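Local coordinates for teichoic acid D-alanine hydrolase (PDB 5ZH8), which hydrolyses the D-alanyl esters carried by wall teichoic acid and lipoteichoic acid in Staphylococcus aureus, and affects methicillin resistance and cell wall structure, at residues A[128-133]-A[214-219]; A[280-285]-A[344-349]; A[73-78]-A[357-362]; A[303-306]-A[312-315]. One frame throughout, in Å; residues are numbered along the deposited sequence.

Contact 1: residues A[128-133]-A[214-219]; sequences AQKFST and GNYLVL
Lys130 lays its aliphatic chain across one face of the Tyr216 ring, and this overlap is the largest single part of the contact between the two helices. Its first torsion sets CG anti to the carbonyl carbon (chi1 -68°). From there the chain runs extended, with CB 3.5 Å from Tyr216 CD2 and CG 3.6 Å from Tyr216 CG. Lys130 CD then stands 3.9 Å from the centroid of the Tyr216 ring, 22° off the normal, in a CH-pi contact displaced toward the rim. A bend at the last torsion takes NZ off the ring, to a salt bridge with Asp213 and a hydrogen bond with Ser127. Lysine suits the place because its methylenes pack on an aromatic face while its nitrogen serves polar partners beyond it. Ser127 and Lys130 are spaced as in the SxxK motif of serine beta-lactamases and penicillin-binding proteins, and Tyr216 packs on the aliphatic part of that lysine.

The opposite face of the tyrosine is covered by Leu219 CD1, over the ring centre, which leaves the ring sandwiched between two aliphatic groups. Thr133 meets the edge instead: its CB lies near the ring plane, 4.0 Å from Tyr216 CD2, and its methyl CG2 comes 4.2 Å from Leu219 CB. Its hydroxyl is engaged by Tyr231 and Gly284.

The segments of helices 129-142 and 213-227 run 33° apart, their axes 10.2 Å from each other. Helix 167-171 receives the Tyr216 hydroxyl through Met171 O, Tyr329 of strand 329-330 touches both Lys130 and Tyr216, and helix 231-240 supplies Tyr231.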
loop_
_atom_site.group_PDB
_atom_site.type_symbol
_atom_site.label_atom_id
_atom_site.label_comp_id
_atom_site.label_asym_id
_atom_site.label_seq_id
_atom_site.Cartn_x
_atom_site.Cartn_y
_atom_site.Cartn_z
ATOM N N ALA A 128 12.282 -9.375 3.428
ATOM C CA ALA A 128 13.024 -10.493 2.859
ATOM C C ALA A 128 14.424 -10.643 3.466
ATOM O O ALA A 128 15.033 -11.703 3.327
ATOM C CB ALA A 128 13.106 -10.375 1.346
ATOM N N GLN A 129 14.936 -9.606 4.135
ATOM C CA GLN A 129 16.201 -9.738 4.879
ATOM C C GLN A 129 16.089 -10.728 6.036
ATOM O O GLN A 129 17.092 -11.289 6.464
ATOM C CB GLN A 129 16.713 -8.394 5.414
ATOM C CG GLN A 129 18.170 -8.466 5.868
ATOM C CD GLN A 129 18.678 -7.185 6.486
ATOM O OE1 GLN A 129 17.901 -6.367 6.975
ATOM N NE2 GLN A 129 19.997 -7.009 6.485
ATOM N N LYS A 130 14.882 -10.944 6.542
ATOM C CA LYS A 130 14.665 -11.971 7.565
ATOM C C LYS A 130 15.212 -13.353 7.153
ATOM O O LYS A 130 15.604 -14.142 8.010
ATOM C CB LYS A 130 13.181 -12.081 7.906
ATOM C CG LYS A 130 12.621 -10.859 8.614
ATOM C CD LYS A 130 11.201 -11.099 9.083
ATOM C CE LYS A 130 10.664 -9.902 9.845
ATOM N NZ LYS A 130 10.617 -8.671 9.014
ATOM N N PHE A 131 15.230 -13.632 5.849
ATOM C CA PHE A 131 15.818 -14.861 5.311
ATOM C C PHE A 131 17.322 -14.914 5.572
ATOM O O PHE A 131 17.851 -15.944 5.967
ATOM C CB PHE A 131 15.514 -14.971 3.805
ATOM C CG PHE A 131 16.108 -16.188 3.136
ATOM C CD1 PHE A 131 15.965 -17.456 3.688
ATOM C CD2 PHE A 131 16.792 -16.064 1.928
ATOM C CE1 PHE A 131 16.507 -18.568 3.063
ATOM C CE2 PHE A 131 17.337 -17.169 1.298
ATOM C CZ PHE A 131 17.196 -18.424 1.870
ATOM N N SER A 132 18.002 -13.797 5.348
ATOM C CA SER A 132 19.424 -13.658 5.677
ATOM C C SER A 132 19.673 -13.971 7.163
ATOM O O SER A 132 20.564 -14.764 7.500
ATOM C CB SER A 132 19.915 -12.246 5.316
ATOM O OG SER A 132 21.106 -11.897 6.004
ATOM N N THR A 133 18.867 -13.357 8.030
ATOM C CA THR A 133 18.949 -13.564 9.475
ATOM C C THR A 133 18.636 -15.027 9.860
ATOM O O THR A 133 19.283 -15.595 10.745
ATOM C CB THR A 133 17.990 -12.606 10.224
ATOM O OG1 THR A 133 18.325 -11.248 9.918
ATOM C CG2 THR A 133 18.061 -12.814 11.744
ATOM N N GLY A 214 10.012 -6.805 14.694
ATOM C CA GLY A 214 10.689 -6.862 15.986
ATOM C C GLY A 214 11.268 -8.215 16.343
ATOM O O GLY A 214 12.359 -8.288 16.900
ATOM N N ASN A 215 10.544 -9.287 16.019
ATOM C CA ASN A 215 11.029 -10.632 16.297
ATOM C C ASN A 215 12.414 -10.821 15.695
ATOM O O ASN A 215 13.339 -11.246 16.380
ATOM C CB ASN A 215 10.093 -11.698 15.725
ATOM C CG ASN A 215 8.807 -11.853 16.518
ATOM O OD1 ASN A 215 8.800 -11.889 17.758
ATOM N ND2 ASN A 215 7.700 -11.973 15.790
ATOM N N TYR A 216 12.559 -10.498 14.413
ATOM C CA TYR A 216 13.831 -10.709 13.728
ATOM C C TYR A 216 14.891 -9.657 14.065
ATOM O O TYR A 216 16.078 -9.886 13.830
ATOM C CB TYR A 216 13.627 -10.863 12.216
ATOM C CG TYR A 216 13.235 -12.283 11.857
ATOM C CD1 TYR A 216 12.040 -12.831 12.317
ATOM C CD2 TYR A 216 14.072 -13.091 11.095
ATOM C CE1 TYR A 216 11.683 -14.128 12.004
ATOM C CE2 TYR A 216 13.721 -14.391 10.780
ATOM C CZ TYR A 216 12.530 -14.907 11.242
ATOM O OH TYR A 216 12.176 -16.205 10.941
ATOM N N LEU A 217 14.476 -8.523 14.631
ATOM C CA LEU A 217 15.434 -7.572 15.213
ATOM C C LEU A 217 16.071 -8.145 16.487
ATOM O O LEU A 217 17.272 -8.000 16.696
ATOM C CB LEU A 217 14.777 -6.218 15.509
ATOM C CG LEU A 217 14.260 -5.442 14.298
ATOM C CD1 LEU A 217 13.533 -4.190 14.753
ATOM C CD2 LEU A 217 15.391 -5.088 13.341
ATOM N N VAL A 218 15.262 -8.800 17.322
ATOM C CA VAL A 218 15.761 -9.503 18.512
ATOM C C VAL A 218 16.686 -10.659 18.135
ATOM O O VAL A 218 17.705 -10.888 18.795
ATOM C CB VAL A 218 14.597 -10.094 19.351
ATOM C CG1 VAL A 218 15.120 -11.040 20.431
ATOM C CG2 VAL A 218 13.746 -8.982 19.947
ATOM N N LEU A 219 16.310 -11.397 17.092
ATOM C CA LEU A 219 17.132 -12.502 16.588
ATOM C C LEU A 219 18.456 -12.010 16.022
ATOM O O LEU A 219 19.482 -12.661 16.191
ATOM C CB LEU A 219 16.393 -13.311 15.519
ATOM C CG LEU A 219 15.291 -14.257 16.002
ATOM C CD1 LEU A 219 14.579 -14.881 14.812
ATOM C CD2 LEU A 219 15.827 -15.305 16.960
#

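Contact 2: residues A[280-285]-A[344-349]; sequences DQYYGA and GGFFGQ
Tyr282 and Phe346 form an edge-to-face aromatic pair, and that pair is essentially the whole contact. The edge of the phenylalanine is directed at the face of the tyrosine, with the two ring centroids 5.0 Å apart and the planes inclined at 56°, so the T is a tilted one. One atom does the touching: Phe346 CZ hangs over the centre of the Tyr282 ring, 3.9 Å from Tyr282 CZ and about as far from CE2. Phe346 points its CB toward the loop, and the ring follows. A second aromatic backs it, since Phe347 CD2 lies over the centre of a face of Phe346, making a short run of three rings.

Polar bonds fix the backbones that present these rings. Phe346 and Gln349 close a type I' turn, with Gln349 N 2.9 Å from Phe346 O and Phe346 N 3.1 Å from Gln349 O; both central residues, Phe347 and Gly348, take positive phi, which glycine adopts easily and phenylalanine less so. In the loop, Ala285 N reaches back to Tyr282 O at 3.3 Å. The phenol oxygen of Tyr282 is hydrogen-bonded to Asp213. Tyrosine thus suits a position where an apolar face must meet Phe346 and a polar end must reach a carboxylate.

The turn is the tight connection between strands 340-346 and 349-355 of the large antiparallel sheet, whereas Tyr282 belongs to the loop running up to strand 288-290. Leu124 of strand 123-124 packs on both phenylalanines. Farther along the loop, Ala285 rests on Asp213 and Leu217 of helix 213-227.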
loop_
_atom_site.group_PDB
_atom_site.type_symbol
_atom_site.label_atom_id
_atom_site.label_comp_id
_atom_site.label_asym_id
_atom_site.label_seq_id
_atom_site.Cartn_x
_atom_site.Cartn_y
_atom_site.Cartn_z
ATOM N N ASP A 280 19.122 2.384 10.099
ATOM C CA ASP A 280 20.194 2.206 11.097
ATOM C C ASP A 280 19.797 1.301 12.277
ATOM O O ASP A 280 20.659 0.706 12.911
ATOM C CB ASP A 280 20.711 3.566 11.610
ATOM C CG ASP A 280 19.612 4.456 12.183
ATOM O OD1 ASP A 280 18.405 4.140 12.031
ATOM O OD2 ASP A 280 19.970 5.495 12.781
ATOM N N GLN A 281 18.497 1.193 12.550
ATOM C CA GLN A 281 17.984 0.356 13.634
ATOM C C GLN A 281 17.354 -0.949 13.132
ATOM O O GLN A 281 16.800 -1.715 13.921
ATOM C CB GLN A 281 16.949 1.152 14.441
ATOM C CG GLN A 281 15.534 1.146 13.865
ATOM C CD GLN A 281 14.749 2.412 14.164
ATOM O OE1 GLN A 281 13.645 2.356 14.703
ATOM N NE2 GLN A 281 15.315 3.563 13.804
ATOM N N TYR A 282 17.442 -1.199 11.825
ATOM C CA TYR A 282 16.716 -2.301 11.186
ATOM C C TYR A 282 17.617 -3.417 10.654
ATOM O O TYR A 282 17.267 -4.098 9.683
ATOM C CB TYR A 282 15.810 -1.754 10.067
ATOM C CG TYR A 282 14.338 -1.923 10.363
ATOM C CD1 TYR A 282 13.691 -3.127 10.091
ATOM C CD2 TYR A 282 13.599 -0.894 10.937
ATOM C CE1 TYR A 282 12.349 -3.293 10.371
ATOM C CE2 TYR A 282 12.255 -1.052 11.221
ATOM C CZ TYR A 282 11.634 -2.253 10.937
ATOM O OH TYR A 282 10.298 -2.405 11.218
ATOM N N TYR A 283 18.759 -3.625 11.304
ATOM C CA TYR A 283 19.686 -4.681 10.895
ATOM C C TYR A 283 19.073 -6.048 11.147
ATOM O O TYR A 283 18.864 -6.437 12.294
ATOM C CB TYR A 283 21.026 -4.550 11.621
ATOM C CG TYR A 283 21.921 -3.486 11.028
ATOM C CD1 TYR A 283 21.763 -2.149 11.372
ATOM C CD2 TYR A 283 22.920 -3.817 10.114
ATOM C CE1 TYR A 283 22.574 -1.172 10.825
ATOM C CE2 TYR A 283 23.735 -2.845 9.564
ATOM C CZ TYR A 283 23.558 -1.522 9.927
ATOM O OH TYR A 283 24.363 -0.536 9.404
ATOM N N GLY A 284 18.758 -6.754 10.065
ATOM C CA GLY A 284 18.216 -8.106 10.139
ATOM C C GLY A 284 16.752 -8.239 9.765
ATOM O O GLY A 284 16.293 -9.345 9.483
ATOM N N ALA A 285 16.018 -7.130 9.768
ATOM C CA ALA A 285 14.580 -7.138 9.438
ATOM C C ALA A 285 14.210 -6.264 8.231
ATOM O O ALA A 285 13.024 -6.086 7.938
ATOM C CB ALA A 285 13.765 -6.721 10.656
ATOM N N GLY A 344 9.101 -8.706 0.813
ATOM C CA GLY A 344 9.305 -7.582 1.721
ATOM C C GLY A 344 8.722 -6.311 1.136
ATOM O O GLY A 344 8.948 -5.998 -0.030
ATOM N N GLY A 345 7.960 -5.583 1.943
ATOM C CA GLY A 345 7.388 -4.295 1.537
ATOM C C GLY A 345 7.913 -3.205 2.452
ATOM O O GLY A 345 7.646 -3.225 3.657
ATOM N N PHE A 346 8.662 -2.255 1.900
ATOM C CA PHE A 346 9.316 -1.251 2.730
ATOM C C PHE A 346 9.633 0.009 1.929
ATOM O O PHE A 346 10.135 -0.071 0.807
ATOM C CB PHE A 346 10.603 -1.864 3.327
ATOM C CG PHE A 346 10.900 -1.452 4.745
ATOM C CD1 PHE A 346 9.883 -1.207 5.670
ATOM C CD2 PHE A 346 12.216 -1.381 5.175
ATOM C CE1 PHE A 346 10.190 -0.835 6.968
ATOM C CE2 PHE A 346 12.525 -1.024 6.480
ATOM C CZ PHE A 346 11.511 -0.753 7.373
ATOM N N PHE A 347 9.323 1.160 2.523
ATOM C CA PHE A 347 9.586 2.476 1.936
ATOM C C PHE A 347 9.388 2.532 0.428
ATOM O O PHE A 347 10.326 2.780 -0.329
ATOM C CB PHE A 347 10.979 2.972 2.331
ATOM C CG PHE A 347 11.105 3.268 3.796
ATOM C CD1 PHE A 347 10.732 4.507 4.302
ATOM C CD2 PHE A 347 11.570 2.300 4.672
ATOM C CE1 PHE A 347 10.831 4.776 5.650
ATOM C CE2 PHE A 347 11.674 2.569 6.025
ATOM C CZ PHE A 347 11.303 3.810 6.511
ATOM N N GLY A 348 8.150 2.271 0.017
ATOM C CA GLY A 348 7.734 2.386 -1.378
ATOM C C GLY A 348 8.262 1.332 -2.332
ATOM O O GLY A 348 8.103 1.467 -3.542
ATOM N N GLN A 349 8.879 0.279 -1.801
ATOM C CA GLN A 349 9.422 -0.786 -2.627
ATOM C C GLN A 349 8.770 -2.101 -2.250
ATOM O O GLN A 349 8.262 -2.257 -1.140
ATOM C CB GLN A 349 10.939 -0.861 -2.478
ATOM C CG GLN A 349 11.630 0.479 -2.732
ATOM C CD GLN A 349 13.108 0.367 -3.061
ATOM O OE1 GLN A 349 13.606 -0.712 -3.388
ATOM N NE2 GLN A 349 13.817 1.486 -2.993
#

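Contact 3: residues A[73-78]-A[357-362]; sequences DPKYKK and DKYVVV
Lys75 reaches from helix 74-85 to the phenol end of Tyr359 on strand 359-365, the two side chains approaching from opposite directions. Its CB points at the strand, and CG continues the line without yet touching it. A bend at the third torsion (chi3 -44°) then curls the chain round the phenol oxygen: CD comes to 3.4 Å from Tyr359 OH and CE to 3.5 Å. NZ ends 2.7 Å from Tyr359 OH as hydrogen-bond donor, lying in the plane of the ring at its edge. Tyr76, one residue on, brings its hydroxyl to the same edge, with OH 3.8 Å from Tyr359 CE1. Lysine suits because its long chain carries both donor and charge, tyrosine because it offers an oxygen at the end of a rigid ring.

Glu96 on strand 90-96 ties the cluster together, forming a salt bridge with Lys75 and a hydrogen bond with Tyr76. Asp73, the N-cap of the helix, adds a long salt bridge, its OD2 3.9 Å from Lys75 NZ. Two carboxylates beside one ammonium would favour its protonated form, and would probably offset the like charge of Lys358, whose NZ lies 5.1 Å from that of Lys75.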
loop_
_atom_site.group_PDB
_atom_site.type_symbol
_atom_site.label_atom_id
_atom_site.label_comp_id
_atom_site.label_asym_id
_atom_site.label_seq_id
_atom_site.Cartn_x
_atom_site.Cartn_y
_atom_site.Cartn_z
ATOM N N ASP A 73 12.565 -16.881 -27.017
ATOM C CA ASP A 73 11.920 -17.863 -26.146
ATOM C C ASP A 73 10.547 -17.339 -25.706
ATOM O O ASP A 73 10.474 -16.439 -24.862
ATOM C CB ASP A 73 12.800 -18.145 -24.928
ATOM C CG ASP A 73 12.251 -19.268 -24.047
ATOM O OD1 ASP A 73 11.152 -19.784 -24.327
ATOM O OD2 ASP A 73 12.928 -19.654 -23.081
ATOM N N PRO A 74 9.453 -17.894 -26.272
ATOM C CA PRO A 74 8.083 -17.417 -26.027
ATOM C C PRO A 74 7.736 -17.111 -24.572
ATOM O O PRO A 74 7.034 -16.134 -24.326
ATOM C CB PRO A 74 7.217 -18.567 -26.533
ATOM C CG PRO A 74 8.033 -19.198 -27.592
ATOM C CD PRO A 74 9.474 -18.996 -27.246
ATOM N N LYS A 75 8.212 -17.931 -23.633
ATOM C CA LYS A 75 7.977 -17.694 -22.203
ATOM C C LYS A 75 8.393 -16.288 -21.799
ATOM O O LYS A 75 7.603 -15.534 -21.242
ATOM C CB LYS A 75 8.805 -18.643 -21.342
ATOM C CG LYS A 75 8.421 -20.105 -21.388
ATOM C CD LYS A 75 9.281 -20.927 -20.439
ATOM C CE LYS A 75 10.761 -20.569 -20.503
ATOM N NZ LYS A 75 11.632 -21.640 -19.952
ATOM N N TYR A 76 9.656 -15.967 -22.074
ATOM C CA TYR A 76 10.275 -14.729 -21.620
ATOM C C TYR A 76 9.803 -13.535 -22.426
ATOM O O TYR A 76 9.716 -12.425 -21.896
ATOM C CB TYR A 76 11.799 -14.842 -21.670
ATOM C CG TYR A 76 12.314 -15.920 -20.752
ATOM C CD1 TYR A 76 12.137 -15.825 -19.373
ATOM C CD2 TYR A 76 12.956 -17.044 -21.254
ATOM C CE1 TYR A 76 12.593 -16.816 -18.526
ATOM C CE2 TYR A 76 13.426 -18.034 -20.409
ATOM C CZ TYR A 76 13.238 -17.917 -19.048
ATOM O OH TYR A 76 13.688 -18.905 -18.203
ATOM N N LYS A 77 9.495 -13.761 -23.699
ATOM C CA LYS A 77 8.902 -12.722 -24.523
ATOM C C LYS A 77 7.554 -12.290 -23.948
ATOM O O LYS A 77 7.233 -11.100 -23.900
ATOM C CB LYS A 77 8.720 -13.215 -25.951
ATOM C CG LYS A 77 8.183 -12.139 -26.877
ATOM C CD LYS A 77 8.244 -12.551 -28.339
ATOM C CE LYS A 77 7.572 -11.512 -29.225
ATOM N NZ LYS A 77 8.002 -10.114 -28.911
ATOM N N LYS A 78 6.782 -13.284 -23.513
ATOM C CA LYS A 78 5.465 -13.074 -22.927
ATOM C C LYS A 78 5.592 -12.286 -21.627
ATOM O O LYS A 78 4.784 -11.414 -21.345
ATOM C CB LYS A 78 4.802 -14.430 -22.659
ATOM C CG LYS A 78 3.299 -14.484 -22.874
ATOM C CD LYS A 78 2.767 -15.885 -22.555
ATOM C CE LYS A 78 1.846 -16.485 -23.634
ATOM N NZ LYS A 78 0.403 -16.128 -23.525
ATOM N N ASP A 357 12.161 -25.912 -7.850
ATOM C CA ASP A 357 13.424 -26.535 -8.253
ATOM C C ASP A 357 13.841 -26.212 -9.692
ATOM O O ASP A 357 14.975 -26.492 -10.073
ATOM C CB ASP A 357 13.374 -28.048 -8.036
ATOM C CG ASP A 357 13.436 -28.439 -6.561
ATOM O OD1 ASP A 357 13.500 -27.549 -5.683
ATOM O OD2 ASP A 357 13.407 -29.653 -6.276
ATOM N N LYS A 358 12.943 -25.626 -10.487
ATOM C CA LYS A 358 13.270 -25.234 -11.860
ATOM C C LYS A 358 13.468 -23.721 -11.996
ATOM O O LYS A 358 14.477 -23.271 -12.538
ATOM C CB LYS A 358 12.185 -25.697 -12.833
ATOM C CG LYS A 358 12.619 -25.636 -14.290
ATOM C CD LYS A 358 11.510 -26.058 -15.233
ATOM C CE LYS A 358 11.917 -25.929 -16.694
ATOM N NZ LYS A 358 10.752 -26.098 -17.611
ATOM N N TYR A 359 12.505 -22.946 -11.515
ATOM C CA TYR A 359 12.542 -21.498 -11.663
ATOM C C TYR A 359 12.762 -20.776 -10.340
ATOM O O TYR A 359 12.195 -21.154 -9.317
ATOM C CB TYR A 359 11.234 -20.996 -12.281
ATOM C CG TYR A 359 11.032 -21.418 -13.711
ATOM C CD1 TYR A 359 11.758 -20.831 -14.735
ATOM C CD2 TYR A 359 10.119 -22.414 -14.039
ATOM C CE1 TYR A 359 11.576 -21.215 -16.049
ATOM C CE2 TYR A 359 9.928 -22.806 -15.351
ATOM C CZ TYR A 359 10.654 -22.199 -16.353
ATOM O OH TYR A 359 10.468 -22.582 -17.658
ATOM N N VAL A 360 13.584 -19.732 -10.373
ATOM C CA VAL A 360 13.592 -18.733 -9.311
ATOM C C VAL A 360 13.229 -17.410 -9.956
ATOM O O VAL A 360 13.959 -16.912 -10.805
ATOM C CB VAL A 360 14.962 -18.612 -8.602
ATOM C CG1 VAL A 360 14.874 -17.615 -7.451
ATOM C CG2 VAL A 360 15.430 -19.970 -8.104
ATOM N N VAL A 361 12.084 -16.866 -9.558
ATOM C CA VAL A 361 11.566 -15.624 -10.122
ATOM C C VAL A 361 11.665 -14.546 -9.060
ATOM O O VAL A 361 11.038 -14.652 -8.011
ATOM C CB VAL A 361 10.094 -15.772 -10.573
ATOM C CG1 VAL A 361 9.622 -14.514 -11.291
ATOM C CG2 VAL A 361 9.929 -16.996 -11.457
ATOM N N VAL A 362 12.463 -13.519 -9.341
ATOM C CA VAL A 362 12.667 -12.402 -8.421
ATOM C C VAL A 362 12.138 -11.146 -9.089
ATOM O O VAL A 362 12.607 -10.777 -10.168
ATOM C CB VAL A 362 14.166 -12.198 -8.078
ATOM C CG1 VAL A 362 14.333 -11.152 -6.975
ATOM C CG2 VAL A 362 14.823 -13.517 -7.694
#

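Contact 4: residues A[303-306]-A[312-315]; sequences QQYK and ITNP
Tyr305 has a positive phi, rare for a residue with a side chain, and yet it supplies the ring that meets Thr313 and Asn314. It is the C-prime residue of the Schellman motif that ends the helix, with Lys306 N bonded to Gln301 O and Tyr305 N to Ile302 O. A glycine is common at such a position; here a tyrosine puts the same turn to use as a bridge.

With CG lying beside its backbone N (chi1 -47°), the ring comes edge-on to the next helix. Thr313 CB lies in the ring plane, 3.6 Å from Tyr305 CD1. Farther along the same edge, Tyr305 OH donates to Asn314 OD1 at 2.9 Å, striking a lone pair in the carbonyl plane with a C=O...donor angle of 128°. Ring and amide planes stand 67° apart. Over one ring face sits Gln303 O, 3.6 Å above the plane. Asparagine can work both ways: OD1 accepts from the phenol while ND2 gives to Gln397 O at the C-terminus. Thr313 turns its hydroxyl back to Ser309 O.

The contact thereby joins the end of helix 292-303 to helix 310-318 across a short connection, while Ile312 packs against helix 129-142.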
loop_
_atom_site.group_PDB
_atom_site.type_symbol
_atom_site.label_atom_id
_atom_site.label_comp_id
_atom_site.label_asym_id
_atom_site.label_seq_id
_atom_site.Cartn_x
_atom_site.Cartn_y
_atom_site.Cartn_z
ATOM N N GLN A 303 19.948 -24.010 -2.726
ATOM C CA GLN A 303 19.314 -25.184 -3.313
ATOM C C GLN A 303 20.344 -26.231 -3.719
ATOM O O GLN A 303 20.068 -27.430 -3.659
ATOM C CB GLN A 303 18.457 -24.798 -4.526
ATOM C CG GLN A 303 17.071 -24.278 -4.171
ATOM C CD GLN A 303 16.257 -23.919 -5.396
ATOM O OE1 GLN A 303 16.711 -23.164 -6.257
ATOM N NE2 GLN A 303 15.049 -24.454 -5.482
ATOM N N GLN A 304 21.522 -25.776 -4.133
ATOM C CA GLN A 304 22.629 -26.669 -4.494
ATOM C C GLN A 304 23.535 -27.049 -3.312
ATOM O O GLN A 304 24.652 -27.508 -3.511
ATOM C CB GLN A 304 23.460 -26.018 -5.592
ATOM C CG GLN A 304 22.727 -25.938 -6.916
ATOM C CD GLN A 304 23.330 -24.928 -7.869
ATOM O OE1 GLN A 304 24.214 -24.143 -7.506
ATOM N NE2 GLN A 304 22.850 -24.939 -9.105
ATOM N N TYR A 305 23.048 -26.852 -2.090
ATOM C CA TYR A 305 23.734 -27.292 -0.873
ATOM C C TYR A 305 25.084 -26.624 -0.648
ATOM O O TYR A 305 26.059 -27.286 -0.318
ATOM C CB TYR A 305 23.873 -28.816 -0.870
ATOM C CG TYR A 305 22.586 -29.515 -1.236
ATOM C CD1 TYR A 305 21.434 -29.305 -0.491
ATOM C CD2 TYR A 305 22.519 -30.371 -2.324
ATOM C CE1 TYR A 305 20.253 -29.930 -0.818
ATOM C CE2 TYR A 305 21.341 -31.001 -2.657
ATOM C CZ TYR A 305 20.216 -30.780 -1.897
ATOM O OH TYR A 305 19.044 -31.406 -2.231
ATOM N N LYS A 306 25.133 -25.305 -0.773
ATOM C CA LYS A 306 26.356 -24.555 -0.576
ATOM C C LYS A 306 26.500 -23.969 0.798
ATOM O O LYS A 306 27.550 -23.542 1.159
ATOM C CB LYS A 306 26.502 -23.454 -1.594
ATOM C CG LYS A 306 27.144 -23.903 -2.880
ATOM C CD LYS A 306 27.995 -22.807 -3.476
ATOM C CE LYS A 306 28.049 -22.930 -4.987
ATOM N NZ LYS A 306 28.497 -21.681 -5.648
ATOM N N ILE A 312 20.144 -30.966 6.106
ATOM C CA ILE A 312 19.740 -29.694 6.722
ATOM C C ILE A 312 18.914 -28.852 5.739
ATOM O O ILE A 312 17.855 -28.331 6.097
ATOM C CB ILE A 312 20.965 -28.880 7.211
ATOM C CG1 ILE A 312 21.760 -29.662 8.270
ATOM C CG2 ILE A 312 20.541 -27.522 7.764
ATOM C CD1 ILE A 312 20.987 -30.004 9.521
ATOM N N THR A 313 19.397 -28.742 4.504
ATOM C CA THR A 313 18.790 -27.868 3.510
ATOM C C THR A 313 17.384 -28.309 3.094
ATOM O O THR A 313 16.478 -27.479 3.016
ATOM C CB THR A 313 19.657 -27.776 2.244
ATOM O OG1 THR A 313 20.959 -27.281 2.583
ATOM C CG2 THR A 313 19.005 -26.862 1.215
ATOM N N ASN A 314 17.204 -29.599 2.822
ATOM C CA ASN A 314 15.930 -30.076 2.276
ATOM C C ASN A 314 14.732 -29.748 3.180
ATOM O O ASN A 314 13.761 -29.142 2.714
ATOM C CB ASN A 314 15.973 -31.571 1.962
ATOM C CG ASN A 314 16.939 -31.916 0.842
ATOM O OD1 ASN A 314 17.345 -31.056 0.054
ATOM N ND2 ASN A 314 17.327 -33.191 0.780
ATOM N N PRO A 315 14.794 -30.122 4.474
ATOM C CA PRO A 315 13.684 -29.763 5.364
ATOM C C PRO A 315 13.533 -28.256 5.550
ATOM O O PRO A 315 12.409 -27.745 5.553
ATOM C CB PRO A 315 14.057 -30.418 6.700
ATOM C CG PRO A 315 15.159 -31.370 6.397
ATOM C CD PRO A 315 15.849 -30.865 5.183
#

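Contacts 1 and 2 lie near the middle of the chain, their centres about 10 Å apart, and they touch: Gln129 OE1 lies 3.2 Å from Gly284 N, a weak hydrogen bond. Asp213 joins them as well, taking Lys130 and Tyr282 on its two oxygens. Both rely on ring faces packed by carbon. Contacts 3 and 4 lie farther out and depend on polar bonds made by tyrosine hydroxyls, the hydroxyl accepting from a lysine in contact 3 and donating to an amide in contact 4; contacts 1 and 3 are buried, contacts 2 and 4 only partly so. Contacts 2 and 3 reach the same large sheet. Gln303 packs against Asp357 and Val360, joining contact 4 to contact 3.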